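Local coordinates for kinetochore protein Mis16 (Schizosaccharomyces japonicus, PDB 4XYH), which probably binds histone H4 and, independently, the CENP-A chaperone Scm3, acting as a WD-repeat protein, probably in the loading of CENP-A at centromeres, at residues L178-S183 with S206-D211; S53-W58 with V385-W390; T172-C177 with E220-V225. All coordinates share one frame; numbering follows the deposited sequence.

Contact 1 (L178-S183 with S206-D211); sequences LRHHTS and SICVWD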
# COMPACT_ATOMS: atom_id res chain seq x y z
N LEU A 178 -17.38 -2.27 -10.63
CA LEU A 178 -17.66 -3.39 -9.73
C LEU A 178 -18.69 -2.96 -8.69
O LEU A 178 -18.37 -2.17 -7.80
CB LEU A 178 -16.40 -3.87 -9.03
CG LEU A 178 -15.19 -3.96 -9.97
CD1 LEU A 178 -13.95 -4.24 -9.15
CD2 LEU A 178 -15.38 -5.05 -11.01
N ARG A 179 -19.92 -3.46 -8.81
CA ARG A 179 -21.03 -2.88 -8.04
C ARG A 179 -21.62 -3.73 -6.94
O ARG A 179 -22.72 -4.24 -7.12
CB ARG A 179 -22.20 -2.53 -8.97
CG ARG A 179 -21.81 -1.96 -10.27
CD ARG A 179 -22.94 -1.16 -10.85
NE ARG A 179 -23.01 0.15 -10.23
CZ ARG A 179 -22.84 1.32 -10.84
NH1 ARG A 179 -22.62 1.39 -12.15
NH2 ARG A 179 -22.93 2.42 -10.13
N HIS A 180 -20.95 -3.83 -5.80
CA HIS A 180 -21.61 -4.39 -4.63
C HIS A 180 -21.53 -3.55 -3.36
O HIS A 180 -22.50 -3.41 -2.62
CB HIS A 180 -21.04 -5.77 -4.30
CG HIS A 180 -21.98 -6.62 -3.49
ND1 HIS A 180 -21.91 -6.70 -2.12
CD2 HIS A 180 -22.99 -7.43 -3.88
CE1 HIS A 180 -22.86 -7.52 -1.69
NE2 HIS A 180 -23.52 -7.98 -2.73
N HIS A 181 -20.34 -3.07 -3.05
CA HIS A 181 -20.09 -2.35 -1.81
C HIS A 181 -21.00 -1.14 -1.63
O HIS A 181 -21.37 -0.49 -2.62
CB HIS A 181 -18.61 -1.92 -1.75
CG HIS A 181 -17.67 -3.06 -1.52
ND1 HIS A 181 -17.67 -3.80 -0.36
CD2 HIS A 181 -16.69 -3.57 -2.30
CE1 HIS A 181 -16.74 -4.74 -0.44
NE2 HIS A 181 -16.12 -4.62 -1.61
N THR A 182 -21.34 -0.84 -0.37
CA THR A 182 -22.24 0.27 -0.04
C THR A 182 -21.55 1.41 0.73
O THR A 182 -22.13 2.47 0.92
CB THR A 182 -23.44 -0.23 0.78
OG1 THR A 182 -22.98 -1.04 1.86
CG2 THR A 182 -24.36 -1.08 -0.11
N SER A 183 -20.30 1.19 1.13
CA SER A 183 -19.46 2.25 1.71
C SER A 183 -18.07 2.24 1.09
O SER A 183 -17.58 1.20 0.68
CB SER A 183 -19.31 2.07 3.23
OG SER A 183 -20.52 2.34 3.90
N SER A 206 -17.87 -5.91 4.48
CA SER A 206 -17.88 -7.10 3.62
C SER A 206 -16.58 -7.22 2.81
O SER A 206 -15.78 -6.29 2.76
CB SER A 206 -19.08 -7.08 2.66
OG SER A 206 -18.91 -6.10 1.66
N ILE A 207 -16.40 -8.39 2.20
CA ILE A 207 -15.30 -8.66 1.30
C ILE A 207 -15.89 -9.22 0.02
O ILE A 207 -16.63 -10.20 0.06
CB ILE A 207 -14.29 -9.69 1.87
CG1 ILE A 207 -13.50 -9.12 3.05
CG2 ILE A 207 -13.33 -10.12 0.78
CD1 ILE A 207 -12.73 -10.20 3.83
N CYS A 208 -15.58 -8.60 -1.12
CA CYS A 208 -16.08 -9.14 -2.36
C CYS A 208 -14.96 -9.75 -3.17
O CYS A 208 -13.86 -9.22 -3.19
CB CYS A 208 -16.79 -8.07 -3.18
SG CYS A 208 -18.27 -7.43 -2.41
N VAL A 209 -15.23 -10.87 -3.82
CA VAL A 209 -14.28 -11.45 -4.76
C VAL A 209 -14.88 -11.30 -6.16
O VAL A 209 -16.06 -11.59 -6.37
CB VAL A 209 -13.97 -12.93 -4.45
CG1 VAL A 209 -13.09 -13.54 -5.55
CG2 VAL A 209 -13.30 -13.05 -3.07
N TRP A 210 -14.06 -10.82 -7.08
CA TRP A 210 -14.51 -10.44 -8.41
C TRP A 210 -13.74 -11.23 -9.46
O TRP A 210 -12.62 -11.68 -9.23
CB TRP A 210 -14.30 -8.94 -8.64
CG TRP A 210 -14.83 -8.01 -7.55
CD1 TRP A 210 -14.16 -7.59 -6.43
CD2 TRP A 210 -16.11 -7.36 -7.51
NE1 TRP A 210 -14.95 -6.72 -5.70
CE2 TRP A 210 -16.15 -6.57 -6.34
CE3 TRP A 210 -17.24 -7.38 -8.35
CZ2 TRP A 210 -17.27 -5.82 -5.99
CZ3 TRP A 210 -18.34 -6.63 -8.01
CH2 TRP A 210 -18.35 -5.85 -6.83
N ASP A 211 -14.33 -11.38 -10.63
CA ASP A 211 -13.64 -12.05 -11.73
C ASP A 211 -13.93 -11.33 -13.04
O ASP A 211 -15.08 -11.25 -13.46
CB ASP A 211 -14.05 -13.52 -11.78
CG ASP A 211 -13.31 -14.31 -12.84
OD1 ASP A 211 -12.30 -13.82 -13.39
OD2 ASP A 211 -13.75 -15.45 -13.12

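Contact 2 (S53-W58 with V385-W390); sequences SLTVEW and VSDLSW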
# COMPACT_ATOMS: atom_id res chain seq x y z
N SER A 53 -2.65 12.49 -3.15
CA SER A 53 -2.93 11.14 -3.60
C SER A 53 -3.03 10.22 -2.38
O SER A 53 -2.23 10.32 -1.45
CB SER A 53 -1.86 10.64 -4.57
OG SER A 53 -2.17 9.32 -5.01
N LEU A 54 -4.01 9.33 -2.39
CA LEU A 54 -4.15 8.33 -1.33
C LEU A 54 -3.40 7.04 -1.66
O LEU A 54 -3.28 6.14 -0.81
CB LEU A 54 -5.62 8.01 -1.09
CG LEU A 54 -6.43 9.17 -0.50
CD1 LEU A 54 -7.93 8.92 -0.60
CD2 LEU A 54 -6.00 9.34 0.95
N THR A 55 -2.91 6.94 -2.89
CA THR A 55 -2.36 5.68 -3.37
C THR A 55 -1.12 5.88 -4.24
O THR A 55 -0.98 6.90 -4.94
CB THR A 55 -3.44 4.89 -4.17
OG1 THR A 55 -2.92 3.60 -4.58
CG2 THR A 55 -3.91 5.71 -5.42
N VAL A 56 -0.20 4.92 -4.20
CA VAL A 56 0.97 4.94 -5.06
C VAL A 56 1.44 3.52 -5.29
O VAL A 56 1.39 2.68 -4.40
CB VAL A 56 2.13 5.80 -4.46
CG1 VAL A 56 2.67 5.19 -3.17
CG2 VAL A 56 3.27 5.94 -5.47
N GLU A 57 1.88 3.24 -6.52
CA GLU A 57 2.40 1.93 -6.88
C GLU A 57 3.37 2.13 -8.04
O GLU A 57 3.07 2.87 -8.98
CB GLU A 57 1.27 0.97 -7.28
CG GLU A 57 1.68 -0.50 -7.21
CD GLU A 57 0.60 -1.46 -7.71
OE1 GLU A 57 -0.32 -1.00 -8.41
OE2 GLU A 57 0.67 -2.68 -7.42
N TRP A 58 4.54 1.49 -7.94
CA TRP A 58 5.51 1.47 -9.05
C TRP A 58 5.07 0.49 -10.12
O TRP A 58 4.71 -0.64 -9.81
CB TRP A 58 6.90 1.05 -8.57
CG TRP A 58 7.59 2.00 -7.68
CD1 TRP A 58 7.58 1.98 -6.32
CD2 TRP A 58 8.40 3.10 -8.07
NE1 TRP A 58 8.34 3.02 -5.83
CE2 TRP A 58 8.85 3.72 -6.89
CE3 TRP A 58 8.79 3.62 -9.30
CZ2 TRP A 58 9.68 4.84 -6.90
CZ3 TRP A 58 9.60 4.74 -9.31
CH2 TRP A 58 10.04 5.33 -8.12
N VAL A 385 1.68 9.59 6.80
CA VAL A 385 1.99 8.88 5.57
C VAL A 385 0.79 8.05 5.10
O VAL A 385 0.31 7.19 5.84
CB VAL A 385 3.22 7.96 5.76
CG1 VAL A 385 3.57 7.25 4.45
CG2 VAL A 385 4.39 8.77 6.28
N SER A 386 0.34 8.29 3.87
CA SER A 386 -0.87 7.64 3.32
C SER A 386 -0.64 6.28 2.67
O SER A 386 -1.47 5.38 2.80
CB SER A 386 -1.51 8.56 2.28
OG SER A 386 -1.75 9.84 2.84
N ASP A 387 0.47 6.14 1.93
CA ASP A 387 0.77 4.92 1.18
C ASP A 387 2.25 4.89 0.84
O ASP A 387 2.93 5.92 0.92
CB ASP A 387 -0.08 4.82 -0.10
CG ASP A 387 -0.22 3.38 -0.62
OD1 ASP A 387 0.11 2.43 0.14
OD2 ASP A 387 -0.67 3.18 -1.77
N LEU A 388 2.76 3.72 0.48
CA LEU A 388 4.14 3.60 0.02
C LEU A 388 4.31 2.38 -0.85
O LEU A 388 3.49 1.45 -0.80
CB LEU A 388 5.13 3.57 1.20
CG LEU A 388 4.87 2.71 2.44
CD1 LEU A 388 4.82 1.26 2.11
CD2 LEU A 388 5.95 2.95 3.49
N SER A 389 5.38 2.38 -1.62
CA SER A 389 5.60 1.32 -2.58
C SER A 389 7.09 1.07 -2.80
O SER A 389 7.84 2.01 -3.07
CB SER A 389 4.90 1.68 -3.90
OG SER A 389 5.11 0.70 -4.90
N TRP A 390 7.52 -0.18 -2.66
CA TRP A 390 8.86 -0.57 -3.10
C TRP A 390 8.97 -0.54 -4.61
O TRP A 390 8.12 -1.09 -5.29
CB TRP A 390 9.21 -1.96 -2.63
CG TRP A 390 9.58 -2.08 -1.22
CD1 TRP A 390 8.76 -2.44 -0.18
CD2 TRP A 390 10.88 -1.89 -0.66
NE1 TRP A 390 9.47 -2.48 0.99
CE2 TRP A 390 10.77 -2.14 0.73
CE3 TRP A 390 12.12 -1.54 -1.19
CZ2 TRP A 390 11.86 -2.04 1.59
CZ3 TRP A 390 13.20 -1.44 -0.33
CH2 TRP A 390 13.06 -1.69 1.05
O HOH W 1 -2.58 11.53 0.93
O HOH W 2 1.66 0.17 -3.18

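Contact 3 (T172-C177 with E220-V225); sequences TGHQAC and EKSIDV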
# COMPACT_ATOMS: atom_id res chain seq x y z
N THR A 172 -13.28 9.61 -21.08
CA THR A 172 -14.19 8.47 -21.01
C THR A 172 -14.30 7.83 -19.62
O THR A 172 -15.38 7.40 -19.22
CB THR A 172 -13.75 7.38 -22.00
OG1 THR A 172 -13.66 7.95 -23.30
CG2 THR A 172 -14.75 6.22 -22.02
N GLY A 173 -13.19 7.77 -18.89
CA GLY A 173 -13.21 7.16 -17.57
C GLY A 173 -13.05 5.66 -17.65
O GLY A 173 -12.36 5.14 -18.54
N HIS A 174 -13.72 4.95 -16.73
CA HIS A 174 -13.48 3.52 -16.51
C HIS A 174 -14.21 2.65 -17.52
O HIS A 174 -15.22 3.06 -18.08
CB HIS A 174 -13.94 3.14 -15.11
CG HIS A 174 -15.35 3.55 -14.85
ND1 HIS A 174 -15.68 4.77 -14.29
CD2 HIS A 174 -16.53 2.94 -15.14
CE1 HIS A 174 -16.99 4.88 -14.22
NE2 HIS A 174 -17.53 3.79 -14.75
N GLN A 175 -13.72 1.42 -17.69
CA GLN A 175 -14.31 0.47 -18.62
C GLN A 175 -15.27 -0.53 -17.94
O GLN A 175 -16.11 -1.14 -18.60
CB GLN A 175 -13.20 -0.29 -19.35
CG GLN A 175 -12.56 0.50 -20.48
CD GLN A 175 -11.90 1.81 -20.01
OE1 GLN A 175 -10.82 1.79 -19.42
NE2 GLN A 175 -12.57 2.93 -20.25
N ALA A 176 -15.13 -0.72 -16.63
CA ALA A 176 -16.05 -1.57 -15.87
C ALA A 176 -16.26 -0.98 -14.49
O ALA A 176 -15.38 -0.30 -13.96
CB ALA A 176 -15.54 -3.00 -15.76
N CYS A 177 -17.43 -1.23 -13.92
CA CYS A 177 -17.72 -0.83 -12.56
C CYS A 177 -18.10 -2.05 -11.73
O CYS A 177 -19.00 -2.79 -12.11
CB CYS A 177 -18.86 0.19 -12.53
SG CYS A 177 -19.31 0.67 -10.86
N GLU A 220 -16.79 2.12 -25.82
CA GLU A 220 -18.20 2.32 -26.12
C GLU A 220 -19.01 2.66 -24.87
O GLU A 220 -19.89 3.53 -24.91
CB GLU A 220 -18.77 1.07 -26.78
CG GLU A 220 -20.25 1.17 -27.11
CD GLU A 220 -20.82 -0.18 -27.51
OE1 GLU A 220 -20.01 -1.10 -27.81
OE2 GLU A 220 -22.06 -0.32 -27.51
N LYS A 221 -18.69 2.00 -23.75
CA LYS A 221 -19.40 2.16 -22.48
C LYS A 221 -18.75 1.32 -21.37
O LYS A 221 -17.99 0.38 -21.64
CB LYS A 221 -20.87 1.76 -22.61
CG LYS A 221 -21.08 0.25 -22.72
CD LYS A 221 -22.57 -0.09 -22.83
CE LYS A 221 -22.86 -1.56 -22.52
NZ LYS A 221 -22.76 -1.90 -21.06
N SER A 222 -19.08 1.64 -20.12
CA SER A 222 -18.65 0.81 -19.00
C SER A 222 -19.60 -0.36 -18.80
O SER A 222 -20.80 -0.20 -18.93
CB SER A 222 -18.58 1.64 -17.71
OG SER A 222 -18.23 0.82 -16.61
N ILE A 223 -19.07 -1.53 -18.48
CA ILE A 223 -19.95 -2.64 -18.09
C ILE A 223 -20.07 -2.74 -16.57
O ILE A 223 -19.15 -2.37 -15.84
CB ILE A 223 -19.46 -3.99 -18.65
CG1 ILE A 223 -18.11 -4.36 -18.07
CG2 ILE A 223 -19.37 -3.94 -20.17
CD1 ILE A 223 -17.60 -5.72 -18.54
N ASP A 224 -21.22 -3.22 -16.09
CA ASP A 224 -21.41 -3.54 -14.67
C ASP A 224 -20.97 -4.97 -14.36
O ASP A 224 -21.16 -5.89 -15.16
CB ASP A 224 -22.87 -3.34 -14.28
CG ASP A 224 -23.27 -1.89 -14.28
OD1 ASP A 224 -22.44 -1.04 -13.88
OD2 ASP A 224 -24.42 -1.59 -14.68
N VAL A 225 -20.33 -5.15 -13.21
CA VAL A 225 -19.85 -6.46 -12.80
C VAL A 225 -20.36 -6.75 -11.40
O VAL A 225 -20.34 -5.88 -10.52
CB VAL A 225 -18.31 -6.54 -12.84
CG1 VAL A 225 -17.82 -7.90 -12.35
CG2 VAL A 225 -17.81 -6.29 -14.24
O HOH W 3 -16.28 -1.39 -21.30

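Contact 1 (L178-S183 with S206-D211)
One face of the Trp210 indole carries Leu178: CB lies 3.4 Å from the centroid of the six-membered ring and only 7° off its normal, a CH-pi contact over the face. At the edge of the same ring, near its plane, the backbone at Arg179 and His180 runs past, with His180 N 3.4 Å from Trp210 CH2. The His181 imidazole has Cys208 SG over one face, 25° off the normal and displaced toward the NE2–CE1 side; SG stands 3.6 Å from NE2. Cys208 SG also meets the His180 ring, obliquely, 3.7 Å from its ND1. A chi1 of -49° keeps Trp210 CG beside its own backbone N, from where the benzene part of the indole reaches the 178-180 backbone. The hydrogen bonds around these rings match the structural tetrad of WD40 blades: Trp210 NE1 and His181 NE2 both bond to Thr200 OG1, and His181 ND1 bonds to Asp204 OD2. Held through both nitrogens, the imidazole has its rotation fixed. With an alanine in place of Trp210, Leu178 CB would probably lose the ring face it rests on and Thr200 OG1 its indole N-H partner. Ser206 OG comes to 3.3 Å from His181 CE1 and is itself hydrogen-bonded to OD1 of Asp204, the carboxylate oxygen not taken by His181 ND1.

Contact 2 (S53-W58 with V385-W390)
Val56 and Asp387 meet where the innermost strands of the first and last sheets of a seven-bladed beta-propeller run side by side. The axes of strands 56-58 and 385-390 approach to 5.8 Å and are nearly parallel, at 6°, yet no backbone-to-backbone hydrogen bond joins them; side chains and waters do so instead. Among the direct bonds, Val56 N donates to Asp387 OD2 at 3.0 Å, reaching the oxygen on its anti side and 27° out of the carboxylate plane. Arg138 makes a salt bridge to the same OD2, so two donors grip this buried oxygen and probably favour the ionised form of the acid. Ser389 extends OG opposite its own backbone N (chi1 178°), toward the first strand, where it accepts from Trp58 N at 3.2 Å. The Trp58 indole turns its edge to the Ser389 carbonyl, and its NE1 gives a weak, bent bond to Ser389 O. Solvent fills two further links: one water bridges Val56 O and Leu388 O, donating to both, and another lies between Ser53 O and Ser386 OG. Apolar packing is lighter. Val56 CG1 lies 3.9 Å from Leu388 CA, while the Val56 side chain also touches Leu401 of the last blade and Leu75 and Leu77 of the first. Within 53-58, Ser53 OG donates to Thr55 O at 2.7 Å, in the carbonyl plane and on a lone pair.

Contact 3 (T172-C177 with E220-V225)
Ser222 places OG opposite its own backbone N (chi1 177°), and His174 tucks CG between its N and carbonyl carbon (chi1 53°); together these torsions bring OG to the edge of the imidazole, in its plane and 3.1 Å from His174 CD2. Behind them lies a parallel strand pairing in which 223-225 extends a propeller blade sheet beyond strand 176-178. The evidence is the parallel-sheet ladder: Ile223 N bonds to Gln175 O at 3.0 Å, Cys177 N to Ile223 O at 2.8 Å, and Val225 N to Cys177 O at 2.9 Å. On one face of the sheet Ala176 CB packs against Ile223 CG1 at 3.7 Å; on the other, Cys177 CB approaches Asp224 OD1, whose main partner is Arg179. The opposite edge of 176-178 is irregular, since a classic beta bulge sets two residues, Gln175 and Ala176, against the single Ile158 of strand 156-160. A water lies within hydrogen-bonding distance of Gln175 O and Lys221 O, bridging the residues just before the paired strands. Gln175 OE1 accepts from Tyr164 OH and Asp160 N, and its NE2 donates to Gly173 O at 2.8 Å.

Contacts 1 and 3 are neighbours, with centres about 16 Å apart, and both nest along the chain inside the loop closed by contact 2. They share one run of chain: residues 172-177 lead into 178-183, and strand 207-211 is followed by strand 223-225, which joins the preceding blade before 229-231 completes the blade of 207-211. Arg179 of contact 1 and Asp224 of contact 3 form a salt bridge, NH1 to OD1 at 3.0 Å, across this junction of adjacent blades. Contact 2 lies near the propeller centre, about 22 and 25 Å from the others, centre to centre, and joins the innermost strands of the first and last blades, while strand 41-48, paired with 406-412, closes the ring.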